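Local atomic coordinates of hypothetical conserved protein (Geobacillus kaustophilus, PDB entry 2YXY), a protein that is of unknown function but belongs to the DUF1811 family and joins a two-helix hairpin to a four-stranded antiparallel sheet. Residues E18-I23 with A54-P59; K48-K53 with P103-R108; G65-I70 with Y77-Y82; F87-R92 with E99-I104. All coordinates share one frame; numbering follows the deposited sequence.

Interaction 1: E18-I23 with A54-P59; sequences ELQQEI and AYMLNP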
# COMPACT_ATOMS: atom_id res chain seq x y z
N GLU A 18 16.65 -3.68 3.62
CA GLU A 18 16.27 -4.60 2.56
C GLU A 18 14.97 -4.16 1.89
O GLU A 18 14.83 -4.27 0.68
CB GLU A 18 16.15 -6.02 3.13
CG GLU A 18 17.53 -6.62 3.46
CD GLU A 18 17.44 -7.90 4.28
OE1 GLU A 18 18.42 -8.67 4.25
OE2 GLU A 18 16.40 -8.14 4.97
N LEU A 19 14.03 -3.65 2.68
CA LEU A 19 12.78 -3.18 2.11
C LEU A 19 13.08 -2.00 1.19
O LEU A 19 12.55 -1.95 0.09
CB LEU A 19 11.81 -2.76 3.21
CG LEU A 19 11.21 -3.99 3.92
CD1 LEU A 19 10.58 -3.58 5.28
CD2 LEU A 19 10.16 -4.65 2.98
N GLN A 20 13.95 -1.08 1.62
CA GLN A 20 14.29 0.10 0.80
C GLN A 20 14.94 -0.27 -0.53
O GLN A 20 14.65 0.36 -1.56
CB GLN A 20 15.22 1.05 1.56
CG GLN A 20 14.55 1.80 2.70
CD GLN A 20 13.73 2.99 2.22
OE1 GLN A 20 12.90 2.88 1.31
NE2 GLN A 20 13.95 4.15 2.84
N GLN A 21 15.84 -1.25 -0.48
CA GLN A 21 16.51 -1.74 -1.68
C GLN A 21 15.48 -2.42 -2.60
O GLN A 21 15.55 -2.27 -3.82
CB GLN A 21 17.63 -2.73 -1.29
CG GLN A 21 18.68 -2.06 -0.40
CD GLN A 21 19.75 -2.99 0.14
OE1 GLN A 21 19.45 -4.02 0.75
NE2 GLN A 21 21.01 -2.60 -0.05
N GLU A 22 14.56 -3.19 -2.03
CA GLU A 22 13.55 -3.82 -2.85
C GLU A 22 12.72 -2.69 -3.52
O GLU A 22 12.47 -2.71 -4.72
CB GLU A 22 12.65 -4.70 -1.98
CG GLU A 22 11.41 -5.22 -2.70
CD GLU A 22 11.70 -6.39 -3.63
OE1 GLU A 22 10.73 -6.99 -4.16
OE2 GLU A 22 12.90 -6.70 -3.82
N ILE A 23 12.34 -1.68 -2.75
CA ILE A 23 11.55 -0.60 -3.31
C ILE A 23 12.28 0.13 -4.44
O ILE A 23 11.65 0.49 -5.44
CB ILE A 23 11.13 0.40 -2.21
CG1 ILE A 23 10.06 -0.27 -1.33
CG2 ILE A 23 10.62 1.71 -2.83
CD1 ILE A 23 9.90 0.35 0.06
N ALA A 54 4.40 -0.59 3.38
CA ALA A 54 3.58 -0.89 4.53
C ALA A 54 4.37 -1.49 5.69
O ALA A 54 4.05 -1.26 6.86
CB ALA A 54 2.46 -1.83 4.14
N TYR A 55 5.38 -2.29 5.35
CA TYR A 55 6.21 -2.91 6.35
C TYR A 55 7.22 -1.95 6.99
O TYR A 55 7.99 -2.36 7.84
CB TYR A 55 6.95 -4.12 5.76
CG TYR A 55 6.05 -5.32 5.69
CD1 TYR A 55 5.43 -5.71 4.49
CD2 TYR A 55 5.75 -6.04 6.85
CE1 TYR A 55 4.53 -6.78 4.45
CE2 TYR A 55 4.84 -7.11 6.82
CZ TYR A 55 4.24 -7.46 5.61
OH TYR A 55 3.34 -8.49 5.59
N MET A 56 7.22 -0.68 6.57
CA MET A 56 8.10 0.33 7.17
C MET A 56 7.23 1.31 7.96
O MET A 56 7.71 2.32 8.45
CB MET A 56 8.89 1.11 6.11
CG MET A 56 9.82 0.25 5.25
SD MET A 56 11.07 1.16 4.33
CE MET A 56 10.09 2.26 3.40
N LEU A 57 5.94 1.01 8.07
CA LEU A 57 5.02 1.88 8.82
C LEU A 57 4.54 1.20 10.10
O LEU A 57 4.76 -0.00 10.31
CB LEU A 57 3.81 2.27 7.98
CG LEU A 57 4.12 3.10 6.72
CD1 LEU A 57 2.80 3.41 6.01
CD2 LEU A 57 4.84 4.40 7.09
N ASN A 58 3.86 1.97 10.94
CA ASN A 58 3.38 1.45 12.22
C ASN A 58 1.87 1.30 12.18
O ASN A 58 1.12 2.28 12.09
CB ASN A 58 3.82 2.40 13.34
CG ASN A 58 3.75 1.77 14.72
OD1 ASN A 58 4.19 2.37 15.71
ND2 ASN A 58 3.21 0.56 14.81
N PRO A 59 1.39 0.05 12.24
CA PRO A 59 -0.03 -0.28 12.21
C PRO A 59 -0.80 0.43 13.34
O PRO A 59 -1.99 0.70 13.21
CB PRO A 59 -0.03 -1.79 12.37
CG PRO A 59 1.28 -2.20 11.75
CD PRO A 59 2.21 -1.17 12.31
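At the open end of the hairpin formed by helices 16-36 and 39-54, Met56 and Tyr55, in the turn that ends the second helix, close against Leu19, Gln20 and Ile23 of the first. Residues Ala54 to Leu57 make a type I beta turn, which aims the CB atoms of both Tyr55 and Met56 at helix 16-36. Met56 does most of the touching. Its CG sits 3.9 Å from Leu19 CD1, and its thioether crosses the Gln20 side chain at about a right angle, with SD 3.9 Å from Gln20 CG. A bend at the last torsion (chi3 -57°) turns the methyl so that Met56 CE meets Ile23 CD1 tip to tip at 3.9 Å. Gln20 is itself folded at chi2 (-79°), which keeps its amide beside the thioether, OE1 lying 3.6 Å from Met56 CE. Leu19 CD1 also reaches Tyr55 CB at 3.7 Å, while the tyrosine ring leads away, toward Tyr11 and Val86. Segment 18-23 falls in a predicted coiled coil, and its packing is consistent with that: Leu19 and Ile23 also rest on Ala52 of helix 39-54, so the turn prolongs the interhelical seam before the chain departs for strand 67-70.

Interaction 2: K48-K53 with P103-R108; sequences KIAMAK and PISLLR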
# COMPACT_ATOMS: atom_id res chain seq x y z
N LYS A 48 3.37 -4.03 -5.33
CA LYS A 48 4.49 -4.56 -4.56
C LYS A 48 5.18 -3.47 -3.77
O LYS A 48 5.61 -3.69 -2.63
CB LYS A 48 5.52 -5.24 -5.49
CG LYS A 48 4.98 -6.54 -6.09
CD LYS A 48 6.03 -7.26 -6.94
CE LYS A 48 5.48 -8.58 -7.46
NZ LYS A 48 6.58 -9.44 -8.00
N ILE A 49 5.29 -2.29 -4.38
CA ILE A 49 5.91 -1.14 -3.72
C ILE A 49 5.07 -0.75 -2.51
O ILE A 49 5.60 -0.52 -1.43
CB ILE A 49 6.03 0.07 -4.72
CG1 ILE A 49 7.17 -0.20 -5.71
CG2 ILE A 49 6.28 1.40 -3.95
CD1 ILE A 49 7.28 0.86 -6.87
N ALA A 50 3.76 -0.66 -2.70
CA ALA A 50 2.87 -0.31 -1.60
C ALA A 50 3.05 -1.31 -0.45
O ALA A 50 3.08 -0.93 0.74
CB ALA A 50 1.40 -0.33 -2.09
N MET A 51 3.16 -2.59 -0.79
CA MET A 51 3.32 -3.61 0.25
C MET A 51 4.64 -3.45 0.97
O MET A 51 4.67 -3.50 2.19
CB MET A 51 3.22 -5.02 -0.35
CG MET A 51 1.81 -5.43 -0.67
SD MET A 51 0.69 -5.32 0.76
CE MET A 51 1.44 -6.42 1.90
N ALA A 52 5.72 -3.25 0.23
CA ALA A 52 7.00 -3.08 0.89
C ALA A 52 6.96 -1.83 1.79
O ALA A 52 7.50 -1.84 2.89
CB ALA A 52 8.12 -2.96 -0.13
N LYS A 53 6.32 -0.75 1.33
CA LYS A 53 6.22 0.46 2.14
C LYS A 53 5.45 0.22 3.45
O LYS A 53 5.84 0.73 4.49
CB LYS A 53 5.55 1.59 1.35
CG LYS A 53 6.46 2.23 0.30
CD LYS A 53 5.70 3.35 -0.44
CE LYS A 53 6.61 4.11 -1.38
NZ LYS A 53 5.76 4.93 -2.33
N PRO A 103 -3.35 -1.95 2.14
CA PRO A 103 -2.09 -1.85 2.89
C PRO A 103 -2.12 -0.50 3.59
O PRO A 103 -2.60 0.50 3.01
CB PRO A 103 -1.00 -1.88 1.79
CG PRO A 103 -1.68 -2.51 0.59
CD PRO A 103 -3.12 -1.97 0.68
N ILE A 104 -1.60 -0.43 4.82
CA ILE A 104 -1.62 0.83 5.57
C ILE A 104 -0.84 1.95 4.88
O ILE A 104 -1.06 3.14 5.15
CB ILE A 104 -1.12 0.63 7.05
CG1 ILE A 104 0.30 0.03 7.09
CG2 ILE A 104 -2.07 -0.30 7.78
CD1 ILE A 104 0.85 -0.11 8.54
N SER A 105 0.05 1.57 3.97
CA SER A 105 0.82 2.57 3.23
C SER A 105 -0.07 3.39 2.28
O SER A 105 0.35 4.41 1.75
CB SER A 105 1.93 1.87 2.43
OG SER A 105 1.37 0.84 1.63
N LEU A 106 -1.31 2.94 2.05
CA LEU A 106 -2.21 3.67 1.17
C LEU A 106 -3.20 4.60 1.93
O LEU A 106 -4.13 5.13 1.32
CB LEU A 106 -2.98 2.69 0.25
CG LEU A 106 -2.08 1.87 -0.72
CD1 LEU A 106 -2.94 1.08 -1.70
CD2 LEU A 106 -1.15 2.79 -1.52
N LEU A 107 -2.99 4.80 3.23
CA LEU A 107 -3.84 5.66 4.07
C LEU A 107 -3.02 6.87 4.53
O LEU A 107 -2.00 6.71 5.19
CB LEU A 107 -4.34 4.89 5.29
CG LEU A 107 -5.08 3.57 5.04
CD1 LEU A 107 -5.41 2.93 6.38
CD2 LEU A 107 -6.34 3.81 4.21
N ARG A 108 -3.45 8.07 4.17
CA ARG A 108 -2.70 9.25 4.56
C ARG A 108 -2.60 9.37 6.06
O ARG A 108 -3.61 9.53 6.75
CB ARG A 108 -3.31 10.50 3.94
CG ARG A 108 -3.12 10.49 2.44
CD ARG A 108 -3.37 11.82 1.77
NE ARG A 108 -3.28 11.64 0.32
CZ ARG A 108 -3.53 12.59 -0.58
NH1 ARG A 108 -3.90 13.80 -0.19
NH2 ARG A 108 -3.42 12.30 -1.87
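Ala50 meets Ser105 and Leu106 where helix 39-54 packs against the 3-10 segment 104-106, a short turn directly after strand 100-103 that joins the sheet to the helical hairpin. Ala50 makes both a polar and an apolar contact. Its carbonyl oxygen accepts a hydrogen bond from Ser105 OG at 2.6 Å, the hydroxyl coming in from above the carbonyl plane, 36° out of it. Its methyl, Ala50 CB, faces Leu106 CD2 at 4.1 Å. The serine reaches the helix because OG stands between its own backbone N and carbonyl carbon (chi1 53°). An alanine here would lose this hydroxyl and probably leave the join between turn and helix held by apolar contacts alone. Next along the helix, Met51 is doubly bent, at chi2 and chi3, and crosses Pro103 at about a right angle; its SD lies against the CB-CG side of the proline, 3.7 Å from Pro103 CG. The same side chain also touches Val86, in the loop before strand 87-92. Lys53 then brings its chain base to the serine and sends its extended end away, the closest approach being Lys53 CB to Ser105 CB at 3.8 Å.

Interaction 3: G65-I70 with Y77-Y82; sequences GEIYEI and YFKVRY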
# COMPACT_ATOMS: atom_id res chain seq x y z
N GLY A 65 -12.76 2.63 12.97
CA GLY A 65 -13.69 3.72 13.08
C GLY A 65 -13.18 4.99 12.44
O GLY A 65 -13.97 5.87 12.09
N GLU A 66 -11.86 5.11 12.30
CA GLU A 66 -11.28 6.29 11.67
C GLU A 66 -11.43 6.23 10.15
O GLU A 66 -11.57 5.15 9.55
CB GLU A 66 -9.81 6.41 12.05
CG GLU A 66 -9.50 7.55 13.00
CD GLU A 66 -10.28 7.47 14.30
OE1 GLU A 66 -11.51 7.70 14.28
OE2 GLU A 66 -9.66 7.16 15.34
N ILE A 67 -11.40 7.40 9.52
CA ILE A 67 -11.55 7.53 8.08
C ILE A 67 -10.30 8.23 7.56
O ILE A 67 -9.85 9.24 8.15
CB ILE A 67 -12.78 8.40 7.74
CG1 ILE A 67 -14.00 7.89 8.52
CG2 ILE A 67 -13.07 8.38 6.24
CD1 ILE A 67 -15.14 8.88 8.60
N TYR A 68 -9.71 7.72 6.48
CA TYR A 68 -8.51 8.36 5.96
C TYR A 68 -8.51 8.65 4.47
O TYR A 68 -9.19 7.97 3.70
CB TYR A 68 -7.26 7.49 6.25
CG TYR A 68 -7.11 7.02 7.68
CD1 TYR A 68 -7.86 5.96 8.17
CD2 TYR A 68 -6.25 7.67 8.56
CE1 TYR A 68 -7.76 5.55 9.49
CE2 TYR A 68 -6.13 7.27 9.88
CZ TYR A 68 -6.89 6.21 10.34
OH TYR A 68 -6.79 5.83 11.67
N GLU A 69 -7.74 9.66 4.06
CA GLU A 69 -7.59 9.95 2.65
C GLU A 69 -6.79 8.77 2.09
O GLU A 69 -5.91 8.23 2.78
CB GLU A 69 -6.72 11.19 2.42
CG GLU A 69 -7.35 12.50 2.71
CD GLU A 69 -6.73 13.60 1.87
OE1 GLU A 69 -6.91 13.56 0.63
OE2 GLU A 69 -6.07 14.48 2.45
N ILE A 70 -7.08 8.39 0.86
CA ILE A 70 -6.38 7.29 0.22
C ILE A 70 -5.23 7.82 -0.61
O ILE A 70 -5.44 8.55 -1.58
CB ILE A 70 -7.34 6.50 -0.67
CG1 ILE A 70 -8.47 5.93 0.19
CG2 ILE A 70 -6.56 5.40 -1.44
CD1 ILE A 70 -9.60 5.26 -0.59
N TYR A 77 -11.76 8.65 0.35
CA TYR A 77 -11.52 8.28 1.74
C TYR A 77 -11.85 6.85 2.04
O TYR A 77 -12.69 6.23 1.37
CB TYR A 77 -12.30 9.21 2.70
CG TYR A 77 -11.75 10.62 2.75
CD1 TYR A 77 -11.99 11.53 1.72
CD2 TYR A 77 -10.91 11.02 3.79
CE1 TYR A 77 -11.40 12.79 1.71
CE2 TYR A 77 -10.32 12.27 3.80
CZ TYR A 77 -10.56 13.15 2.76
OH TYR A 77 -9.94 14.40 2.76
N PHE A 78 -11.19 6.32 3.06
CA PHE A 78 -11.38 4.93 3.46
C PHE A 78 -11.76 4.88 4.93
O PHE A 78 -11.13 5.51 5.78
CB PHE A 78 -10.07 4.16 3.22
CG PHE A 78 -10.18 2.67 3.37
CD1 PHE A 78 -9.65 2.04 4.49
CD2 PHE A 78 -10.77 1.90 2.37
CE1 PHE A 78 -9.68 0.66 4.61
CE2 PHE A 78 -10.81 0.50 2.47
CZ PHE A 78 -10.26 -0.12 3.60
N LYS A 79 -12.79 4.11 5.24
CA LYS A 79 -13.25 3.99 6.61
C LYS A 79 -12.74 2.67 7.14
O LYS A 79 -13.11 1.61 6.65
CB LYS A 79 -14.77 4.01 6.63
CG LYS A 79 -15.34 4.62 7.89
CD LYS A 79 -14.97 3.84 9.11
CE LYS A 79 -15.73 4.41 10.30
NZ LYS A 79 -17.19 4.53 9.99
N VAL A 80 -11.89 2.72 8.16
CA VAL A 80 -11.32 1.51 8.72
C VAL A 80 -12.23 0.74 9.68
O VAL A 80 -12.70 1.28 10.67
CB VAL A 80 -10.02 1.81 9.46
CG1 VAL A 80 -9.45 0.52 10.04
CG2 VAL A 80 -9.03 2.50 8.52
N ARG A 81 -12.47 -0.52 9.36
CA ARG A 81 -13.27 -1.37 10.21
C ARG A 81 -12.29 -1.98 11.20
O ARG A 81 -12.48 -1.90 12.41
CB ARG A 81 -13.96 -2.46 9.37
CG ARG A 81 -14.68 -3.52 10.20
CD ARG A 81 -15.16 -4.68 9.33
NE ARG A 81 -15.37 -5.89 10.12
CZ ARG A 81 -15.55 -7.11 9.62
NH1 ARG A 81 -15.56 -7.30 8.31
NH2 ARG A 81 -15.71 -8.14 10.43
N TYR A 82 -11.22 -2.58 10.69
CA TYR A 82 -10.23 -3.16 11.58
C TYR A 82 -8.88 -3.40 10.93
O TYR A 82 -8.79 -3.56 9.71
CB TYR A 82 -10.76 -4.46 12.19
CG TYR A 82 -10.74 -5.62 11.24
CD1 TYR A 82 -9.66 -6.50 11.22
CD2 TYR A 82 -11.80 -5.85 10.37
CE1 TYR A 82 -9.64 -7.59 10.35
CE2 TYR A 82 -11.79 -6.93 9.49
CZ TYR A 82 -10.70 -7.79 9.49
OH TYR A 82 -10.68 -8.87 8.63
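With CG beside its backbone N (chi1 -71°), the Tyr77 ring leans over the neighbouring strand and one face covers Glu69 CA, a CH-pi contact with CA 4.1 Å from the ring centroid and 29° off its normal. Tyr68 has the same kind of first torsion (chi1 -50°) but lies on the opposite face of the sheet, where its ring edge meets Val80: CE1 is 3.4 Å from Val80 CG2, near the ring plane. Beside Tyr77, Ile67 stands at about a right angle, its CG2 3.7 Å from Tyr77 CB, and its other branch, CG1, touches Lys79 CG at 3.6 Å. With an alanine in place of Tyr77 the ring would be gone, and Glu69 CA and the CG2 flank of Ile67 would probably lose their cover. These pairs belong to the beta hairpin of strands 67-70 and 76-84, in a family of the SH3 clan. Tyr68 and Phe78 form the hydrogen-bonded pair, with Tyr68 N to Phe78 O and Phe78 N to Tyr68 O both 2.7 Å. Beyond them Val80 N bonds to Glu66 O at 2.8 Å. The Glu69 carboxylate makes a salt bridge with Arg108, whose side chain is poorly ordered, and His63 N binds the Tyr68 hydroxyl. Further along, Arg81 and Tyr82 both face Trp89 in a classic beta bulge.

Interaction 4: F87-R92 with E99-I104; sequences FAWGWR and EEALPI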
# COMPACT_ATOMS: atom_id res chain seq x y z
N PHE A 87 -2.39 -4.52 7.10
CA PHE A 87 -3.63 -4.28 6.39
C PHE A 87 -4.75 -3.61 7.20
O PHE A 87 -4.92 -3.83 8.41
CB PHE A 87 -4.19 -5.60 5.84
CG PHE A 87 -3.39 -6.18 4.71
CD1 PHE A 87 -3.54 -5.69 3.41
CD2 PHE A 87 -2.49 -7.20 4.95
CE1 PHE A 87 -2.78 -6.22 2.35
CE2 PHE A 87 -1.72 -7.74 3.90
CZ PHE A 87 -1.86 -7.25 2.61
N ALA A 88 -5.50 -2.77 6.51
CA ALA A 88 -6.63 -2.09 7.12
C ALA A 88 -7.80 -2.64 6.35
O ALA A 88 -7.83 -2.53 5.13
CB ALA A 88 -6.51 -0.59 6.92
N TRP A 89 -8.74 -3.27 7.04
CA TRP A 89 -9.94 -3.77 6.37
C TRP A 89 -11.00 -2.70 6.60
O TRP A 89 -11.17 -2.22 7.72
CB TRP A 89 -10.39 -5.08 7.00
CG TRP A 89 -9.40 -6.16 6.86
CD1 TRP A 89 -8.24 -6.33 7.58
CD2 TRP A 89 -9.45 -7.23 5.93
NE1 TRP A 89 -7.58 -7.45 7.15
CE2 TRP A 89 -8.31 -8.02 6.13
CE3 TRP A 89 -10.36 -7.60 4.94
CZ2 TRP A 89 -8.05 -9.16 5.39
CZ3 TRP A 89 -10.11 -8.73 4.19
CH2 TRP A 89 -8.96 -9.50 4.42
N GLY A 90 -11.70 -2.34 5.54
CA GLY A 90 -12.71 -1.31 5.63
C GLY A 90 -13.34 -1.10 4.27
O GLY A 90 -13.41 -2.04 3.47
N TRP A 91 -13.77 0.11 3.98
CA TRP A 91 -14.40 0.38 2.69
C TRP A 91 -14.25 1.83 2.25
O TRP A 91 -14.15 2.74 3.08
CB TRP A 91 -15.88 -0.00 2.77
CG TRP A 91 -16.49 0.32 4.10
CD1 TRP A 91 -16.74 1.56 4.60
CD2 TRP A 91 -16.84 -0.61 5.13
NE1 TRP A 91 -17.21 1.47 5.89
CE2 TRP A 91 -17.28 0.15 6.24
CE3 TRP A 91 -16.83 -2.01 5.23
CZ2 TRP A 91 -17.70 -0.45 7.45
CZ3 TRP A 91 -17.24 -2.61 6.43
CH2 TRP A 91 -17.67 -1.82 7.52
N ARG A 92 -14.22 2.04 0.94
CA ARG A 92 -14.11 3.38 0.38
C ARG A 92 -15.48 4.03 0.46
O ARG A 92 -16.47 3.41 0.11
CB ARG A 92 -13.67 3.31 -1.09
CG ARG A 92 -12.30 2.69 -1.30
CD ARG A 92 -12.12 2.26 -2.76
NE ARG A 92 -10.84 1.60 -3.01
CZ ARG A 92 -9.73 2.22 -3.41
NH1 ARG A 92 -8.61 1.53 -3.61
NH2 ARG A 92 -9.74 3.53 -3.61
N GLU A 99 -16.46 -4.67 1.64
CA GLU A 99 -15.25 -4.62 2.44
C GLU A 99 -14.04 -4.87 1.55
O GLU A 99 -14.14 -5.53 0.50
CB GLU A 99 -15.26 -5.65 3.57
CG GLU A 99 -14.36 -5.24 4.72
CD GLU A 99 -14.16 -6.32 5.75
OE1 GLU A 99 -13.67 -5.99 6.86
OE2 GLU A 99 -14.47 -7.49 5.47
N GLU A 100 -12.89 -4.35 1.97
CA GLU A 100 -11.67 -4.48 1.20
C GLU A 100 -10.44 -4.32 2.10
O GLU A 100 -10.48 -3.55 3.05
CB GLU A 100 -11.70 -3.40 0.12
CG GLU A 100 -10.41 -3.08 -0.58
CD GLU A 100 -10.53 -1.81 -1.40
OE1 GLU A 100 -9.56 -1.46 -2.11
OE2 GLU A 100 -11.60 -1.17 -1.34
N ALA A 101 -9.38 -5.07 1.80
CA ALA A 101 -8.14 -5.00 2.58
C ALA A 101 -7.15 -4.08 1.87
O ALA A 101 -6.79 -4.30 0.72
CB ALA A 101 -7.53 -6.40 2.74
N LEU A 102 -6.71 -3.04 2.57
CA LEU A 102 -5.80 -2.07 1.98
C LEU A 102 -4.53 -1.98 2.80
O LEU A 102 -4.60 -1.95 4.03
CB LEU A 102 -6.49 -0.71 1.94
CG LEU A 102 -6.39 0.17 0.70
CD1 LEU A 102 -6.84 -0.61 -0.54
CD2 LEU A 102 -7.27 1.41 0.89
N PRO A 103 -3.35 -1.95 2.14
CA PRO A 103 -2.09 -1.85 2.89
C PRO A 103 -2.12 -0.50 3.59
O PRO A 103 -2.60 0.50 3.01
CB PRO A 103 -1.00 -1.88 1.79
CG PRO A 103 -1.68 -2.51 0.59
CD PRO A 103 -3.12 -1.97 0.68
N ILE A 104 -1.60 -0.43 4.82
CA ILE A 104 -1.62 0.83 5.57
C ILE A 104 -0.84 1.95 4.88
O ILE A 104 -1.06 3.14 5.15
CB ILE A 104 -1.12 0.63 7.05
CG1 ILE A 104 0.30 0.03 7.09
CG2 ILE A 104 -2.07 -0.30 7.78
CD1 ILE A 104 0.85 -0.11 8.54
O HOH W 1 -14.63 -0.78 -0.38
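Ala88 and Leu102, and likewise Gly90 and Glu100, are the hydrogen-bonded pairs of an antiparallel hairpin, the two bonds between Ala88 and Leu102 being 2.8 Å each (Ala88 N to Leu102 O, Leu102 N to Ala88 O). Between them Trp89 faces Ala101 as a non-hydrogen-bonded pair.

Among the aromatic and apolar contacts, Ala101 CB sits almost exactly above the centre of the six-membered ring of Trp89, a CH-pi contact 3.5 Å from the centroid and 2° off the normal. The indole reaches over its neighbour strand because its CG stands beside its own backbone N (chi1 -63°). Phe87, next but one on the same strand, also approaches this methyl, with CD1 4.1 Å from Ala101 CB. At the other end Trp91 brings CE3 to 4.1 Å from Glu99 CG.

On the face of Ala88 and Leu102, the Glu100 carboxylate forms a salt bridge with Arg92, whose guanidinium plane is only 25° from its own; Arg92 NE is 3.3 Å from Glu100 OE2, and the hydrogen bonds within this salt bridge are all long and weak. A water helps join the two residues, accepting from Arg92 N at 3.1 Å and donating to Glu100 OE2. Glu99, by contrast, lies beside Trp89 CB and spends its OE1 on a salt bridge with Arg81.

Strand 100-103 is one of the two outermost strands of the four-stranded sheet. Strand 87-92 pairs on its other side with strand 76-84, where Tyr82 stacks on Trp89, while Ile104 rests on Ala54 of helix 39-54.

Overall arrangement
The four contacts run from the helices to the far side of the sheet. Interaction 1 lies at the exit of helix 39-54, just beyond the turns used by interaction 2; their centres are about 8 Å apart, and Ile23 CG1 packs on Ala52 CB at 3.5 Å. Interactions 2 and 4 share Pro103 and Ile104, and Met51 CE lies 3.5 Å from Phe87 CZ, joining helix to sheet. Interactions 3 and 4 are the two hairpins of one sheet, centres about 8 Å apart, bonded through strands 76-84 and 87-92. Leu107 leads back to interaction 3, its CD2 packing on Phe78 CD1 at 3.8 Å. Interactions 1 and 3, about 21 Å apart between centres, do not touch.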